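Local coordinates for putative uncharacterized protein smu.1377c (Streptococcus mutans, PDB 3L7V) that is of unknown function but may bind double-stranded RNA and take part in tRNA modification, at residues 61-66 and 215-220; 110-115 and 250-255. All coordinates share one frame; numbering follows the deposited sequence.

Interaction 1 of 2, residues 61-66 and 215-220; sequences VCPTKV and IEADDY. With SO4 (sulfate ion), chain D.
The ring of Tyr220 meets residues 61-66 with its edge, not with a face. The backbone between Thr64 and Lys65 lies at that edge, near the ring plane, and Tyr220 CE2 is 3.7 Å from Thr64 O. Trp41 also packs against this ring, in an edge-to-face pair. The ring reaches this stretch of backbone because Tyr220 CG stands anti to its own backbone N (chi1 174°). At the far end of the ring, Tyr220 OH is 3.8 Å from Lys65 CG. The lysine chain runs on extended, and Lys65 NZ forms a salt bridge with Asp124.

The puckered Pro63 ring fills the middle of the contact. Its CG and CD lie against the carbonyl oxygen of Ile215. Pro63 CD touches Ile215 CG2 at 3.9 Å, and these two side chains cross at about a right angle. Pro63 CG also meets Ala217 CB at 4.0 Å. The contact is largely buried.

One backbone bond joins the segments. Ile215 N donates to Val61 O at 3.1 Å, nearly straight (167°). Val61 also bonds to Leu213, so it bridges two residues that flank one position, the pattern of parallel strands.

Ala217 is the N-cap of helix 218-223. Beside it a sulfate accepts from Asp218 N through O2 (2.9 Å) and from Asp219 N through O4 (3.0 Å). His40 ND1 also bonds the ion. The positive end of the helix dipole probably helps to hold it, although the sulfate itself probably comes from the crystallisation liquor. The arrangement is that of neighbouring parallel strands, 59-64 and 213-216, in the mixed sheet of this YrdC-like fold, with an anion at the start of the helix that follows.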
loop_
_atom_site.group_PDB
_atom_site.type_symbol
_atom_site.label_atom_id
_atom_site.label_comp_id
_atom_site.label_asym_id
_atom_site.label_seq_id
_atom_site.Cartn_x
_atom_site.Cartn_y
_atom_site.Cartn_z
ATOM N N VAL A 61 -14.358 -2.349 2.965
ATOM C CA VAL A 61 -13.407 -3.435 3.204
ATOM C C VAL A 61 -13.213 -4.192 1.889
ATOM O O VAL A 61 -14.174 -4.360 1.139
ATOM C CB VAL A 61 -13.859 -4.383 4.350
ATOM C CG1 VAL A 61 -13.211 -5.752 4.201
ATOM C CG2 VAL A 61 -13.527 -3.779 5.730
ATOM N N CYS A 62 -11.976 -4.633 1.616
ATOM C CA CYS A 62 -11.580 -5.145 0.298
ATOM C C CYS A 62 -10.451 -6.181 0.380
ATOM O O CYS A 62 -9.487 -5.979 1.114
ATOM C CB CYS A 62 -11.137 -3.960 -0.576
ATOM S SG CYS A 62 -10.540 -4.307 -2.265
ATOM N N PRO A 63 -10.553 -7.280 -0.404
ATOM C CA PRO A 63 -9.593 -8.393 -0.413
ATOM C C PRO A 63 -8.260 -7.988 -1.028
ATOM O O PRO A 63 -8.242 -7.140 -1.918
ATOM C CB PRO A 63 -10.246 -9.435 -1.344
ATOM C CG PRO A 63 -11.577 -8.906 -1.699
ATOM C CD PRO A 63 -11.545 -7.424 -1.477
ATOM N N THR A 64 -7.168 -8.590 -0.565
ATOM C CA THR A 64 -5.859 -8.425 -1.200
ATOM C C THR A 64 -5.186 -9.784 -1.347
ATOM O O THR A 64 -5.742 -10.793 -0.916
ATOM C CB THR A 64 -4.936 -7.527 -0.373
ATOM O OG1 THR A 64 -4.554 -8.221 0.822
ATOM C CG2 THR A 64 -5.636 -6.238 -0.005
ATOM N N LYS A 65 -3.983 -9.799 -1.933
ATOM C CA LYS A 65 -3.175 -11.018 -2.062
ATOM C C LYS A 65 -2.846 -11.688 -0.710
ATOM O O LYS A 65 -2.690 -12.911 -0.644
ATOM C CB LYS A 65 -1.854 -10.733 -2.810
ATOM C CG LYS A 65 -1.952 -10.578 -4.331
ATOM C CD LYS A 65 -0.573 -10.276 -4.965
ATOM C CE LYS A 65 -0.671 -10.089 -6.476
ATOM N NZ LYS A 65 0.625 -9.657 -7.097
ATOM N N VAL A 66 -2.714 -10.896 0.359
ATOM C CA VAL A 66 -2.408 -11.468 1.680
ATOM C C VAL A 66 -3.519 -11.315 2.763
ATOM O O VAL A 66 -3.284 -11.615 3.934
ATOM C CB VAL A 66 -1.071 -10.929 2.249
ATOM C CG1 VAL A 66 0.095 -11.308 1.347
ATOM C CG2 VAL A 66 -1.148 -9.424 2.425
ATOM N N ILE A 215 -16.490 -6.356 0.718
ATOM C CA ILE A 215 -16.342 -7.193 -0.460
ATOM C C ILE A 215 -15.614 -8.484 -0.073
ATOM O O ILE A 215 -14.508 -8.424 0.472
ATOM C CB ILE A 215 -15.576 -6.438 -1.572
ATOM C CG1 ILE A 215 -16.376 -5.217 -2.046
ATOM C CG2 ILE A 215 -15.246 -7.352 -2.728
ATOM C CD1 ILE A 215 -15.517 -4.123 -2.729
ATOM N N GLU A 216 -16.243 -9.634 -0.346
ATOM C CA GLU A 216 -15.723 -10.963 0.031
ATOM C C GLU A 216 -15.076 -11.731 -1.135
ATOM O O GLU A 216 -15.561 -11.654 -2.264
ATOM C CB GLU A 216 -16.842 -11.837 0.620
ATOM C CG GLU A 216 -17.564 -11.226 1.823
ATOM C CD GLU A 216 -18.491 -12.212 2.544
ATOM O OE1 GLU A 216 -18.520 -13.411 2.184
ATOM O OE2 GLU A 216 -19.187 -11.785 3.487
ATOM N N ALA A 217 -13.999 -12.472 -0.842
ATOM C CA ALA A 217 -13.314 -13.352 -1.808
ATOM C C ALA A 217 -12.291 -14.287 -1.133
ATOM O O ALA A 217 -11.135 -14.345 -1.550
ATOM C CB ALA A 217 -12.631 -12.540 -2.916
ATOM N N ASP A 218 -12.723 -15.011 -0.097
ATOM C CA ASP A 218 -11.864 -15.933 0.655
ATOM C C ASP A 218 -11.069 -16.905 -0.236
ATOM O O ASP A 218 -9.906 -17.197 0.043
ATOM C CB ASP A 218 -12.692 -16.738 1.672
ATOM C CG ASP A 218 -13.061 -15.933 2.927
ATOM O OD1 ASP A 218 -12.663 -14.750 3.060
ATOM O OD2 ASP A 218 -13.758 -16.501 3.794
ATOM N N ASP A 219 -11.714 -17.418 -1.285
ATOM C CA ASP A 219 -11.076 -18.330 -2.240
ATOM C C ASP A 219 -9.908 -17.691 -3.023
ATOM O O ASP A 219 -8.894 -18.345 -3.274
ATOM C CB ASP A 219 -12.113 -18.914 -3.217
ATOM N N TYR A 220 -10.060 -16.427 -3.416
ATOM C CA TYR A 220 -8.963 -15.661 -4.012
ATOM C C TYR A 220 -7.701 -15.605 -3.117
ATOM O O TYR A 220 -6.569 -15.803 -3.588
ATOM C CB TYR A 220 -9.423 -14.234 -4.333
ATOM C CG TYR A 220 -8.309 -13.349 -4.827
ATOM C CD1 TYR A 220 -7.830 -13.470 -6.122
ATOM C CD2 TYR A 220 -7.717 -12.409 -3.994
ATOM C CE1 TYR A 220 -6.803 -12.670 -6.580
ATOM C CE2 TYR A 220 -6.682 -11.603 -4.442
ATOM C CZ TYR A 220 -6.230 -11.737 -5.738
ATOM O OH TYR A 220 -5.204 -10.939 -6.206
HETATM S S SO4 D . -15.829 -16.655 -1.226
HETATM O O1 SO4 D . -16.102 -15.955 -2.477
HETATM O O2 SO4 D . -15.585 -15.658 -0.182
HETATM O O3 SO4 D . -16.979 -17.483 -0.862
HETATM O O4 SO4 D . -14.663 -17.522 -1.397
#

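Interaction 2 of 2, residues 110-115 and 250-255; sequences TPEIDA and IPQQGA
The capped N-terminal turn of helix 111-123 binds the irregular segment 250-255, with the Glu112 carboxylate clasping two successive backbone N-H groups. Gln253 N donates to Glu112 OE1 at 2.9 Å, on the syn side of the carboxylate. Gly254 N donates to Glu112 OE2 at 3.0 Å, from above the carboxylate plane, and this bond is almost straight (174°). The two bonds fix the rotation of the carboxylate. The Glu112 chain, extended beyond CG, carries the carboxylate to the loop.

Thr110 is the N-cap residue, and its OG1 accepts a weak capping bond from Ile113 N. A water links three groups: Thr110 OG1 donates to it, and it donates to Glu112 OE1 and Pro251 O. The contact holds the start of this helix against the loop between strands 239-241 and 265-268.

The bent Gln252 side chain runs past Thr110 in the opposite direction and crosses Pro111 obliquely, with Gln252 CG 3.8 Å from Thr110 CB. Gln252 NE2 stands 3.0 Å from Glu112 N, also a donor, so the modelled placement of this amide is doubtful. Deeper in, Ile113 CD1 packs on Ile250 CG1 at 4.2 Å.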
loop_
_atom_site.group_PDB
_atom_site.type_symbol
_atom_site.label_atom_id
_atom_site.label_comp_id
_atom_site.label_asym_id
_atom_site.label_seq_id
_atom_site.Cartn_x
_atom_site.Cartn_y
_atom_site.Cartn_z
ATOM N N THR A 110 15.034 7.985 -8.184
ATOM C CA THR A 110 16.269 7.924 -8.990
ATOM C C THR A 110 16.100 6.902 -10.123
ATOM O O THR A 110 15.131 6.134 -10.125
ATOM C CB THR A 110 17.497 7.512 -8.160
ATOM O OG1 THR A 110 17.297 6.201 -7.625
ATOM C CG2 THR A 110 17.748 8.493 -7.027
ATOM N N PRO A 111 17.033 6.878 -11.093
ATOM C CA PRO A 111 16.838 5.890 -12.164
ATOM C C PRO A 111 16.912 4.434 -11.680
ATOM O O PRO A 111 16.171 3.608 -12.204
ATOM C CB PRO A 111 17.959 6.223 -13.164
ATOM C CG PRO A 111 18.261 7.683 -12.918
ATOM C CD PRO A 111 18.100 7.844 -11.421
ATOM N N GLU A 112 17.780 4.120 -10.720
ATOM C CA GLU A 112 17.797 2.782 -10.107
ATOM C C GLU A 112 16.455 2.421 -9.420
ATOM O O GLU A 112 15.925 1.327 -9.606
ATOM C CB GLU A 112 18.946 2.658 -9.098
ATOM C CG GLU A 112 20.335 2.514 -9.718
ATOM C CD GLU A 112 21.486 2.769 -8.733
ATOM O OE1 GLU A 112 21.350 3.622 -7.820
ATOM O OE2 GLU A 112 22.542 2.118 -8.888
ATOM N N ILE A 113 15.913 3.336 -8.620
ATOM C CA ILE A 113 14.671 3.055 -7.897
ATOM C C ILE A 113 13.522 2.860 -8.878
ATOM O O ILE A 113 12.738 1.905 -8.740
ATOM C CB ILE A 113 14.324 4.154 -6.860
ATOM C CG1 ILE A 113 15.352 4.151 -5.724
ATOM C CG2 ILE A 113 12.930 3.921 -6.285
ATOM C CD1 ILE A 113 15.419 5.421 -4.920
ATOM N N ASP A 114 13.428 3.756 -9.866
ATOM C CA ASP A 114 12.437 3.634 -10.938
ATOM C C ASP A 114 12.510 2.257 -11.621
ATOM O O ASP A 114 11.488 1.597 -11.797
ATOM C CB ASP A 114 12.607 4.758 -11.974
ATOM C CG ASP A 114 11.516 4.737 -13.081
ATOM O OD1 ASP A 114 11.035 3.647 -13.460
ATOM O OD2 ASP A 114 11.145 5.820 -13.590
ATOM N N ALA A 115 13.722 1.843 -11.999
ATOM C CA ALA A 115 13.979 0.539 -12.616
ATOM C C ALA A 115 13.644 -0.650 -11.695
ATOM O O ALA A 115 13.164 -1.689 -12.164
ATOM C CB ALA A 115 15.450 0.449 -13.067
ATOM N N ILE A 250 17.814 8.331 -0.711
ATOM C CA ILE A 250 19.160 7.735 -0.814
ATOM C C ILE A 250 19.823 8.132 -2.135
ATOM O O ILE A 250 19.127 8.429 -3.115
ATOM C CB ILE A 250 19.118 6.186 -0.762
ATOM C CG1 ILE A 250 18.313 5.645 -1.950
ATOM C CG2 ILE A 250 18.575 5.688 0.597
ATOM C CD1 ILE A 250 18.344 4.139 -2.116
ATOM N N PRO A 251 21.170 8.143 -2.171
ATOM C CA PRO A 251 21.943 8.490 -3.376
ATOM C C PRO A 251 21.893 7.428 -4.470
ATOM O O PRO A 251 21.625 6.257 -4.177
ATOM C CB PRO A 251 23.386 8.591 -2.854
ATOM C CG PRO A 251 23.274 8.731 -1.387
ATOM C CD PRO A 251 22.034 7.994 -0.992
ATOM N N GLN A 252 22.148 7.849 -5.708
ATOM C CA GLN A 252 22.408 6.937 -6.822
ATOM C C GLN A 252 23.733 6.236 -6.614
ATOM O O GLN A 252 24.734 6.884 -6.336
ATOM C CB GLN A 252 22.494 7.699 -8.151
ATOM C CG GLN A 252 21.247 7.673 -9.008
ATOM C CD GLN A 252 21.096 6.393 -9.824
ATOM O OE1 GLN A 252 21.926 6.072 -10.679
ATOM N NE2 GLN A 252 20.014 5.673 -9.577
ATOM N N GLN A 253 23.745 4.917 -6.781
ATOM C CA GLN A 253 24.979 4.145 -6.655
ATOM C C GLN A 253 25.798 4.081 -7.958
ATOM O O GLN A 253 26.878 4.651 -8.039
ATOM C CB GLN A 253 24.693 2.733 -6.097
ATOM C CG GLN A 253 24.249 2.756 -4.629
ATOM C CD GLN A 253 23.944 1.383 -4.054
ATOM O OE1 GLN A 253 24.587 0.395 -4.402
ATOM N NE2 GLN A 253 22.959 1.319 -3.157
ATOM N N GLY A 254 25.290 3.383 -8.968
ATOM C CA GLY A 254 26.056 3.164 -10.185
ATOM C C GLY A 254 26.535 1.728 -10.245
ATOM O O GLY A 254 27.003 1.184 -9.247
ATOM N N ALA A 255 26.408 1.116 -11.415
ATOM C CA ALA A 255 26.728 -0.299 -11.612
ATOM C C ALA A 255 28.166 -0.694 -11.264
ATOM O O ALA A 255 28.448 -1.865 -11.045
ATOM C CB ALA A 255 26.398 -0.718 -13.036
HETATM O O HOH W 1 19.420 4.600 -5.716
#

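From the N terminus, the chain passes 61-66 in an early strand, then 110-115 at the start of a helix. Interaction 1 closes when the chain returns at 215-220, after a loop of 148 residues that contains 110-115. Interaction 2 closes at 250-255, after 134 residues that contain 215-220. The two loops therefore cross and do not nest. The centres of the two interactions lie 34 Å apart, on opposite sides of the chain's centre, and the nearest atoms of the two are about 16 Å apart. Interaction 1 joins strands 59-64 and 213-216 near one end of the sheet. Interaction 2 ties helix 111-123 to the loop before strand 265-268.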